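Local coordinates for Succinylglutamatedesuccinylase/aspartoacylase (Rhodobacter sphaeroides 2.4.1, PDB 3CDX), which probably hydrolyses linear amide or ester bonds as a metal-dependent member of the succinylglutamate desuccinylase/aspartoacylase family, and carries a bound calcium ion in this crystal, at residues Arg10-Ile15 and Tyr26-Leu31; Glu42-Val47 and Val95-Ile100; Pro108-Asp113 and Arg123-Gln128; Val48-Gly53 and Glu84-Val89. One frame throughout, in Å; residues are numbered along the deposited sequence.

Contact 1. Residues Arg10-Ile15 and Tyr26-Leu31; sequences RIACDI and YARAPL
With chi1 at -58° and a bend at chi3 (-64°), the side chain of Arg28 turns back over Ala12 and brings its guanidinium to Asp14. The two belong to an antiparallel pairing in which the N-terminal arm, residues 10-15, lies along strand 21-30. A single hydrogen-bonded bridge defines the register: Ala12 N gives to Arg28 O at 3.0 Å, and Arg28 N returns a bond to Ala12 O at 2.7 Å. Beyond it, Asp14 OD2 sits at the guanidinium edge, 3.0 Å from Arg28 NH2, in a salt bridge whose individual hydrogen bonds are weak and whose two planes stand 39° apart. On the buried side, Ile11 touches Ala27 CB with its CG2 at 3.7 Å while its CD1 reaches Ala29 CB, and Phe133 of helix 126-138 packs on the same isoleucine. At the other end of the pairing, Arg10 and Pro30 meet obliquely, the proline ring lying over one guanidinium face with its CB 3.6 Å from Arg10 NH2. Next to the salt bridge a water links the two backbones, accepting from Asp14 N and donating to Tyr26 O at 2.6 Å.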
# COMPACT_ATOMS: atom_id res chain seq x y z
N ARG A 10 28.88 4.36 -5.60
CA ARG A 10 28.17 4.10 -6.85
C ARG A 10 27.53 5.40 -7.40
O ARG A 10 27.15 5.47 -8.59
CB ARG A 10 27.07 3.07 -6.64
CG ARG A 10 27.53 1.72 -6.02
CD ARG A 10 26.32 0.78 -5.79
NE ARG A 10 25.63 0.57 -7.08
CZ ARG A 10 24.31 0.43 -7.24
NH1 ARG A 10 23.48 0.44 -6.18
NH2 ARG A 10 23.81 0.28 -8.46
N ILE A 11 27.39 6.42 -6.55
CA ILE A 11 26.87 7.72 -6.97
C ILE A 11 27.96 8.43 -7.78
O ILE A 11 29.04 8.66 -7.28
CB ILE A 11 26.42 8.61 -5.77
CG1 ILE A 11 25.45 7.82 -4.89
CG2 ILE A 11 25.82 9.95 -6.28
CD1 ILE A 11 24.56 8.66 -3.98
N ALA A 12 27.67 8.76 -9.03
CA ALA A 12 28.68 9.28 -9.93
C ALA A 12 28.58 10.80 -9.98
O ALA A 12 27.48 11.34 -10.03
CB ALA A 12 28.49 8.69 -11.35
N CYS A 13 29.72 11.48 -9.99
CA CYS A 13 29.74 12.92 -10.18
C CYS A 13 30.96 13.25 -11.00
O CYS A 13 32.06 12.75 -10.73
CB CYS A 13 29.78 13.66 -8.84
SG CYS A 13 29.54 15.43 -8.92
N ASP A 14 30.77 14.09 -12.02
CA ASP A 14 31.88 14.51 -12.90
C ASP A 14 32.47 15.88 -12.54
O ASP A 14 33.41 16.32 -13.16
CB ASP A 14 31.41 14.51 -14.37
CG ASP A 14 30.95 13.13 -14.84
OD1 ASP A 14 31.57 12.09 -14.45
OD2 ASP A 14 29.95 13.09 -15.58
N ILE A 15 31.94 16.53 -11.52
CA ILE A 15 32.45 17.85 -11.16
C ILE A 15 33.91 17.78 -10.65
O ILE A 15 34.25 16.93 -9.84
CB ILE A 15 31.51 18.55 -10.13
CG1 ILE A 15 30.14 18.78 -10.81
CG2 ILE A 15 32.15 19.82 -9.59
CD1 ILE A 15 29.11 19.55 -10.05
N TYR A 26 24.92 17.66 -11.55
CA TYR A 26 24.17 16.68 -10.75
C TYR A 26 25.09 15.56 -10.41
O TYR A 26 25.90 15.15 -11.25
CB TYR A 26 23.02 16.11 -11.57
CG TYR A 26 22.10 17.18 -12.06
CD1 TYR A 26 21.14 17.72 -11.21
CD2 TYR A 26 22.20 17.68 -13.37
CE1 TYR A 26 20.31 18.71 -11.63
CE2 TYR A 26 21.36 18.71 -13.79
CZ TYR A 26 20.42 19.20 -12.90
OH TYR A 26 19.56 20.19 -13.25
N ALA A 27 24.97 15.04 -9.20
CA ALA A 27 25.49 13.69 -8.97
C ALA A 27 24.41 12.71 -9.37
O ALA A 27 23.26 12.91 -9.05
CB ALA A 27 25.91 13.49 -7.51
N ARG A 28 24.78 11.63 -10.05
CA ARG A 28 23.81 10.68 -10.56
C ARG A 28 23.75 9.47 -9.65
O ARG A 28 24.70 8.65 -9.62
CB ARG A 28 24.19 10.25 -11.99
CG ARG A 28 24.29 11.42 -12.94
CD ARG A 28 24.78 11.04 -14.35
NE ARG A 28 26.16 10.50 -14.44
CZ ARG A 28 27.28 11.24 -14.43
NH1 ARG A 28 27.22 12.56 -14.29
NH2 ARG A 28 28.47 10.65 -14.53
N ALA A 29 22.68 9.37 -8.87
CA ALA A 29 22.54 8.29 -7.91
C ALA A 29 21.74 7.17 -8.54
O ALA A 29 20.57 7.41 -8.95
CB ALA A 29 21.86 8.78 -6.64
N PRO A 30 22.32 5.95 -8.57
CA PRO A 30 21.58 4.80 -9.16
C PRO A 30 20.33 4.50 -8.35
O PRO A 30 20.38 4.52 -7.12
CB PRO A 30 22.56 3.61 -9.05
CG PRO A 30 23.87 4.17 -8.63
CD PRO A 30 23.62 5.54 -8.00
N LEU A 31 19.22 4.24 -9.04
CA LEU A 31 17.95 3.93 -8.37
C LEU A 31 17.10 2.94 -9.21
O LEU A 31 16.37 3.36 -10.14
CB LEU A 31 17.18 5.20 -8.02
CG LEU A 31 16.12 5.20 -6.89
CD1 LEU A 31 15.82 6.62 -6.48
CD2 LEU A 31 14.82 4.55 -7.31
O HOH W 1 27.99 15.10 -12.76

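Contact 2. Residues Glu42-Val47 and Val95-Ile100; sequences EIPITV and VNMPAI
Strand 40-50 meets the first turn of helix 97-102 here, a contact of apolar side chains with each other and with backbone carbonyls, without a hydrogen bond across it. Ile43 and Met97 do most of the touching. The isoleucine sends its CD1 to the turn that leads into the helix, where it comes to 3.2 Å from Val95 O, and the same methyl lies 4.0 Å from Met97 CB; CG2 rests beside the same carbonyl oxygen. With chi1 and chi2 of Ile43 at -46° and -79°, CG1 lies beside the backbone N and CD1 folds over to the helix. The two side chains run past each other in opposite directions. Met97, bent at chi2 and chi3, places CG 3.5 Å from Glu42 O and 4.2 Å from Pro44 CD, crossing the proline at about a right angle. The turn before the helix is an inverse gamma turn centred on Asn96, which is also the N-cap residue, though its side chain makes no capping bond; Asn96 ND2 instead holds Val62 O. Cutting Ile43 back to an alanine would probably open a gap beside Val95 O and leave Met97 CB without its apolar neighbour. The contact continues into the assembly, where Val300 of the second subunit packs on Pro44 and Glu301 of that subunit on Met97. Val95 also stands near the metal site, its side chain about 8 Å from that of His149.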
# COMPACT_ATOMS: atom_id res chain seq x y z
N GLU A 42 18.98 12.44 -10.20
CA GLU A 42 19.94 13.54 -10.29
C GLU A 42 19.84 14.45 -9.06
O GLU A 42 18.78 15.03 -8.76
CB GLU A 42 19.70 14.35 -11.57
CG GLU A 42 20.13 13.56 -12.82
CD GLU A 42 19.63 14.14 -14.16
OE1 GLU A 42 18.90 15.16 -14.19
OE2 GLU A 42 19.96 13.54 -15.20
N ILE A 43 20.98 14.59 -8.39
CA ILE A 43 21.06 15.38 -7.18
C ILE A 43 21.84 16.65 -7.54
O ILE A 43 23.04 16.59 -7.81
CB ILE A 43 21.80 14.63 -6.03
CG1 ILE A 43 21.34 13.18 -5.86
CG2 ILE A 43 21.78 15.46 -4.70
CD1 ILE A 43 20.06 12.91 -5.11
N PRO A 44 21.16 17.81 -7.55
CA PRO A 44 21.87 19.07 -7.89
C PRO A 44 23.06 19.45 -6.98
O PRO A 44 22.94 19.44 -5.76
CB PRO A 44 20.76 20.13 -7.86
CG PRO A 44 19.59 19.50 -7.16
CD PRO A 44 19.72 18.02 -7.30
N ILE A 45 24.19 19.79 -7.62
CA ILE A 45 25.42 20.27 -6.95
C ILE A 45 26.02 21.41 -7.78
O ILE A 45 26.24 21.26 -8.99
CB ILE A 45 26.55 19.20 -6.87
CG1 ILE A 45 26.14 17.95 -6.13
CG2 ILE A 45 27.84 19.80 -6.22
CD1 ILE A 45 27.17 16.80 -6.26
N THR A 46 26.23 22.56 -7.12
CA THR A 46 26.88 23.73 -7.70
C THR A 46 28.11 24.03 -6.85
O THR A 46 28.05 24.01 -5.60
CB THR A 46 25.95 24.99 -7.74
OG1 THR A 46 24.73 24.68 -8.44
CG2 THR A 46 26.62 26.16 -8.49
N VAL A 47 29.24 24.26 -7.52
CA VAL A 47 30.50 24.60 -6.85
C VAL A 47 31.04 25.85 -7.52
O VAL A 47 31.09 25.93 -8.76
CB VAL A 47 31.55 23.46 -6.84
CG1 VAL A 47 32.00 23.10 -8.26
CG2 VAL A 47 32.79 23.84 -6.00
N VAL A 95 19.17 17.48 -1.24
CA VAL A 95 19.99 16.28 -1.14
C VAL A 95 19.13 15.00 -1.38
O VAL A 95 19.47 14.17 -2.21
CB VAL A 95 20.65 16.19 0.24
CG1 VAL A 95 21.29 14.79 0.47
CG2 VAL A 95 21.72 17.28 0.40
N ASN A 96 18.02 14.87 -0.66
CA ASN A 96 17.19 13.67 -0.68
C ASN A 96 16.08 13.83 -1.70
O ASN A 96 14.89 13.99 -1.35
CB ASN A 96 16.64 13.46 0.74
CG ASN A 96 16.12 12.05 0.99
OD1 ASN A 96 16.01 11.23 0.07
ND2 ASN A 96 15.77 11.78 2.26
N MET A 97 16.47 13.83 -2.97
CA MET A 97 15.52 14.10 -4.07
C MET A 97 14.23 13.26 -4.06
O MET A 97 13.14 13.81 -4.23
CB MET A 97 16.21 13.99 -5.43
CG MET A 97 16.85 15.34 -5.88
SD MET A 97 15.67 16.75 -5.98
CE MET A 97 14.33 16.20 -6.92
N PRO A 98 14.34 11.93 -3.84
CA PRO A 98 13.06 11.18 -3.79
C PRO A 98 12.09 11.63 -2.69
O PRO A 98 10.86 11.64 -2.90
CB PRO A 98 13.50 9.71 -3.61
CG PRO A 98 15.00 9.68 -4.08
CD PRO A 98 15.53 11.04 -3.67
N ALA A 99 12.62 11.98 -1.52
CA ALA A 99 11.75 12.42 -0.41
C ALA A 99 11.23 13.83 -0.67
O ALA A 99 10.14 14.21 -0.19
CB ALA A 99 12.51 12.36 0.93
N ILE A 100 12.03 14.61 -1.39
CA ILE A 100 11.62 15.95 -1.83
C ILE A 100 10.39 15.82 -2.75
O ILE A 100 9.37 16.51 -2.56
CB ILE A 100 12.82 16.67 -2.50
CG1 ILE A 100 13.83 17.07 -1.43
CG2 ILE A 100 12.37 17.92 -3.32
CD1 ILE A 100 15.11 17.72 -1.99

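Contact 3. Residues Pro108-Asp113 and Arg123-Gln128; sequences PVDGRD and RGTFSQ
The N-terminal end of helix 126-138 is held by one carboxylate, that of Asp110 in the loop before it. Each oxygen takes two donors. Asp110 OD2 accepts from Thr125 OG1 at 2.7 Å and from Ser127 N at 2.8 Å, the hydroxyl on its anti side and the amide on its syn side, from opposite faces of the carboxylate plane. Asp110 OD1 receives Ser127 OG at 2.6 Å through its syn lone pair and, from well above the plane, the backbone N of Arg112 at 3.1 Å. That last bond makes residues 110-112 an Asx turn, so one side chain shapes its own loop and also binds the first turn of the helix. Thr125 is the N-cap residue, but its hydroxyl turns to Asp110 and makes no capping bond itself. A chi1 of 58° sets Asp110 CG between its own backbone N and carbonyl carbon, facing the N-terminal end of the helix, whose amides and dipole would be expected to favour its negative charge. An alanine in place of Asp110 would probably leave Ser127 N and the two hydroxyls without this acceptor and free the Asx turn to unwind. Alongside, Val109 CG1 packs on Phe126 CB at 3.5 Å, the side chains crossing near a right angle. A water joins the other flank, accepting from Arg112 NH2 at 2.7 Å and donating to Thr125 OG1. Nearby, Asp113 OD1 bonds His63 NE2 of the calcium site, and Arg112 packs on Thr125 of the fourth subunit.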
# COMPACT_ATOMS: atom_id res chain seq x y z
N PRO A 108 10.70 7.56 0.20
CA PRO A 108 9.73 6.61 -0.40
C PRO A 108 10.46 5.46 -1.15
O PRO A 108 9.80 4.56 -1.67
CB PRO A 108 8.96 7.48 -1.43
CG PRO A 108 10.02 8.48 -1.88
CD PRO A 108 10.85 8.78 -0.61
N VAL A 109 11.78 5.50 -1.24
CA VAL A 109 12.50 4.43 -1.92
C VAL A 109 12.68 3.24 -0.96
O VAL A 109 12.35 2.11 -1.30
CB VAL A 109 13.88 4.92 -2.50
CG1 VAL A 109 14.73 3.74 -2.99
CG2 VAL A 109 13.68 5.93 -3.64
N ASP A 110 13.18 3.51 0.24
CA ASP A 110 13.54 2.47 1.22
C ASP A 110 12.93 2.69 2.61
O ASP A 110 13.22 1.95 3.59
CB ASP A 110 15.06 2.29 1.29
CG ASP A 110 15.80 3.57 1.67
OD1 ASP A 110 15.16 4.57 2.07
OD2 ASP A 110 17.05 3.55 1.62
N GLY A 111 12.09 3.72 2.71
CA GLY A 111 11.39 4.04 3.92
C GLY A 111 12.26 4.52 5.05
O GLY A 111 11.80 4.63 6.21
N ARG A 112 13.54 4.77 4.76
CA ARG A 112 14.44 5.23 5.80
C ARG A 112 14.39 6.75 6.08
O ARG A 112 14.19 7.58 5.20
CB ARG A 112 15.90 4.83 5.51
CG ARG A 112 16.19 3.27 5.50
CD ARG A 112 15.85 2.52 6.81
NE ARG A 112 16.76 2.85 7.94
CZ ARG A 112 17.98 2.32 8.14
NH1 ARG A 112 18.69 2.69 9.20
NH2 ARG A 112 18.50 1.43 7.28
N ASP A 113 14.64 7.08 7.34
CA ASP A 113 14.99 8.45 7.69
C ASP A 113 16.48 8.54 7.42
O ASP A 113 17.27 7.97 8.15
CB ASP A 113 14.71 8.71 9.16
CG ASP A 113 14.91 10.18 9.53
OD1 ASP A 113 15.77 10.85 8.91
OD2 ASP A 113 14.19 10.65 10.44
N ARG A 123 27.00 0.01 -0.12
CA ARG A 123 26.38 -1.20 -0.69
C ARG A 123 24.98 -1.43 -0.12
O ARG A 123 24.37 -2.46 -0.34
CB ARG A 123 27.30 -2.42 -0.44
CG ARG A 123 28.73 -2.18 -0.94
CD ARG A 123 29.68 -3.28 -0.56
NE ARG A 123 29.35 -4.52 -1.28
CZ ARG A 123 29.66 -4.78 -2.55
NH1 ARG A 123 30.33 -3.89 -3.27
NH2 ARG A 123 29.30 -5.94 -3.10
N GLY A 124 24.47 -0.47 0.62
CA GLY A 124 23.14 -0.63 1.17
C GLY A 124 22.05 -0.03 0.29
O GLY A 124 22.24 0.20 -0.92
N THR A 125 20.90 0.21 0.92
CA THR A 125 19.77 0.77 0.21
C THR A 125 20.00 2.26 -0.14
O THR A 125 20.98 2.88 0.30
CB THR A 125 18.49 0.62 1.02
OG1 THR A 125 18.61 1.37 2.23
CG2 THR A 125 18.18 -0.87 1.30
N PHE A 126 19.07 2.82 -0.91
CA PHE A 126 19.30 4.13 -1.53
C PHE A 126 19.74 5.18 -0.50
O PHE A 126 20.72 5.88 -0.71
CB PHE A 126 18.05 4.62 -2.25
CG PHE A 126 18.28 5.93 -2.97
CD1 PHE A 126 18.78 5.96 -4.26
CD2 PHE A 126 18.07 7.14 -2.31
CE1 PHE A 126 19.02 7.16 -4.90
CE2 PHE A 126 18.32 8.35 -2.93
CZ PHE A 126 18.79 8.36 -4.23
N SER A 127 19.02 5.26 0.62
CA SER A 127 19.25 6.31 1.60
C SER A 127 20.62 6.11 2.26
O SER A 127 21.32 7.08 2.51
CB SER A 127 18.13 6.31 2.67
OG SER A 127 16.88 6.58 2.10
N GLN A 128 20.98 4.85 2.51
CA GLN A 128 22.29 4.49 3.06
C GLN A 128 23.43 4.83 2.11
O GLN A 128 24.50 5.28 2.55
CB GLN A 128 22.35 2.99 3.43
CG GLN A 128 21.35 2.49 4.51
CD GLN A 128 21.49 0.99 4.78
OE1 GLN A 128 21.36 0.16 3.87
NE2 GLN A 128 21.77 0.65 6.03
O HOH W 2 17.76 0.57 4.78

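Contact 4. Residues Val48-Gly53 and Glu84-Val89; sequences VKNGSG and EVQGRV
Val48 and Val85 mark the tight, buried side of this contact, where Val48 CG1 lies 3.8 Å from Val85 CG2 as the two cross at a slant; Leu80 also touches Val85. The backbones beside them are stitched by regular bonds: Val48 and Val89 exchange a pair, each 3.0 Å from N to O, and Asn50 and Gly87 another, with Gly87 N only 2.7 Å from Asn50 O. Strands 40-50 and 87-92 are thus antiparallel neighbours of the sheet, their short segments running 175° apart, with Lys49 and Arg88 forming the non-hydrogen-bonded pair between those two. These last two side chains share the opposite face from Val48 and Val89, and the guanidinium of Arg88 turns to Phe17 O and Thr55 OG1. On the valine face the Asn50 side chain reaches two residues beyond its bridge partner Gly87: with CG anti to the backbone N (chi1 -173°), ND2 gives to Val85 O at 2.8 Å, a donor nearly in line with that C=O. Gly53 passes close to Gly87, its N 3.4 Å from Gly87 CA. Toward solvent the grip thins. Gln86, bent at chi2, hooks back so that OE1 takes Ser52 N at 3.1 Å, approached from 46° above the amide plane. On the Lys49 side a water lies within hydrogen-bonding distance of Gly51 O and Gly87 O, and its link to Lys49 NZ is weak at 3.3 Å.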
# COMPACT_ATOMS: atom_id res chain seq x y z
N VAL A 48 31.39 26.82 -6.67
CA VAL A 48 32.11 28.02 -7.10
C VAL A 48 33.47 28.01 -6.38
O VAL A 48 33.54 27.93 -5.15
CB VAL A 48 31.31 29.33 -6.78
CG1 VAL A 48 32.11 30.56 -7.16
CG2 VAL A 48 29.97 29.35 -7.49
N LYS A 49 34.54 28.07 -7.17
CA LYS A 49 35.89 28.14 -6.63
C LYS A 49 36.63 29.33 -7.26
O LYS A 49 36.66 29.49 -8.47
CB LYS A 49 36.62 26.82 -6.86
CG LYS A 49 38.00 26.71 -6.18
CD LYS A 49 38.66 25.37 -6.49
CE LYS A 49 40.18 25.48 -6.63
NZ LYS A 49 40.82 25.93 -5.38
N ASN A 50 37.24 30.15 -6.41
CA ASN A 50 38.07 31.26 -6.85
C ASN A 50 39.06 31.62 -5.77
O ASN A 50 38.73 31.64 -4.57
CB ASN A 50 37.21 32.49 -7.18
CG ASN A 50 38.01 33.64 -7.81
OD1 ASN A 50 38.63 33.49 -8.86
ND2 ASN A 50 37.96 34.81 -7.18
N GLY A 51 40.28 31.91 -6.20
CA GLY A 51 41.28 32.54 -5.35
C GLY A 51 41.64 31.64 -4.21
O GLY A 51 41.88 30.44 -4.41
N SER A 52 41.62 32.20 -3.02
CA SER A 52 42.17 31.54 -1.86
C SER A 52 41.27 31.69 -0.63
O SER A 52 40.90 32.81 -0.24
CB SER A 52 43.56 32.13 -1.57
OG SER A 52 44.41 31.15 -1.01
N GLY A 53 40.95 30.57 0.01
CA GLY A 53 40.12 30.61 1.23
C GLY A 53 39.56 29.25 1.60
O GLY A 53 39.89 28.25 0.96
N GLU A 84 33.12 36.78 -6.97
CA GLU A 84 32.84 37.31 -5.61
C GLU A 84 33.48 36.45 -4.52
O GLU A 84 33.38 36.77 -3.32
CB GLU A 84 31.34 37.39 -5.31
CG GLU A 84 30.40 37.81 -6.43
CD GLU A 84 28.95 37.48 -6.10
OE1 GLU A 84 28.43 38.06 -5.12
OE2 GLU A 84 28.34 36.65 -6.81
N VAL A 85 34.11 35.35 -4.92
CA VAL A 85 34.52 34.28 -4.01
C VAL A 85 36.03 34.20 -3.76
O VAL A 85 36.83 34.27 -4.70
CB VAL A 85 33.93 32.93 -4.50
CG1 VAL A 85 34.64 31.72 -3.92
CG2 VAL A 85 32.45 32.90 -4.18
N GLN A 86 36.40 34.07 -2.49
CA GLN A 86 37.77 33.77 -2.08
C GLN A 86 37.82 32.50 -1.24
O GLN A 86 37.70 32.52 -0.01
CB GLN A 86 38.45 34.96 -1.38
CG GLN A 86 38.78 36.12 -2.33
CD GLN A 86 39.91 35.82 -3.30
OE1 GLN A 86 40.90 35.17 -2.94
NE2 GLN A 86 39.76 36.29 -4.54
N GLY A 87 37.96 31.38 -1.95
CA GLY A 87 37.84 30.08 -1.35
C GLY A 87 36.94 29.20 -2.20
O GLY A 87 37.07 29.15 -3.43
N ARG A 88 36.00 28.51 -1.55
CA ARG A 88 35.16 27.52 -2.24
C ARG A 88 33.83 27.35 -1.53
O ARG A 88 33.79 27.20 -0.30
CB ARG A 88 35.88 26.18 -2.38
CG ARG A 88 35.13 25.16 -3.27
CD ARG A 88 35.95 23.91 -3.60
NE ARG A 88 36.58 23.38 -2.39
CZ ARG A 88 37.40 22.34 -2.35
NH1 ARG A 88 37.92 21.96 -1.19
NH2 ARG A 88 37.72 21.68 -3.46
N VAL A 89 32.76 27.40 -2.33
CA VAL A 89 31.37 27.18 -1.88
C VAL A 89 30.79 25.97 -2.64
O VAL A 89 30.75 25.95 -3.87
CB VAL A 89 30.48 28.42 -2.12
CG1 VAL A 89 29.08 28.22 -1.49
CG2 VAL A 89 31.16 29.70 -1.52
O HOH W 3 39.65 28.69 -3.90

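From the N terminus, contact 1 folds the opening arm back on strand 21-30, closing a short loop of ten residues. Ala27 N then meets Ile43 O, in a probable hydrogen bond that pairs that strand with strand 40-50. The latter serves both of the next contacts: its earlier half meets helix 97-102 in contact 2, and its end pairs with strand 87-92 in contact 4, whose smaller loop falls within the larger one of contact 2. The Val47 side chain touches Val89 and Arg88, joining the two. Contact 3 follows in series, bringing the loop after helix 97-102 onto helix 126-138; Phe126 packs against both Leu31 and Pro98, and so reaches contacts 1 and 2.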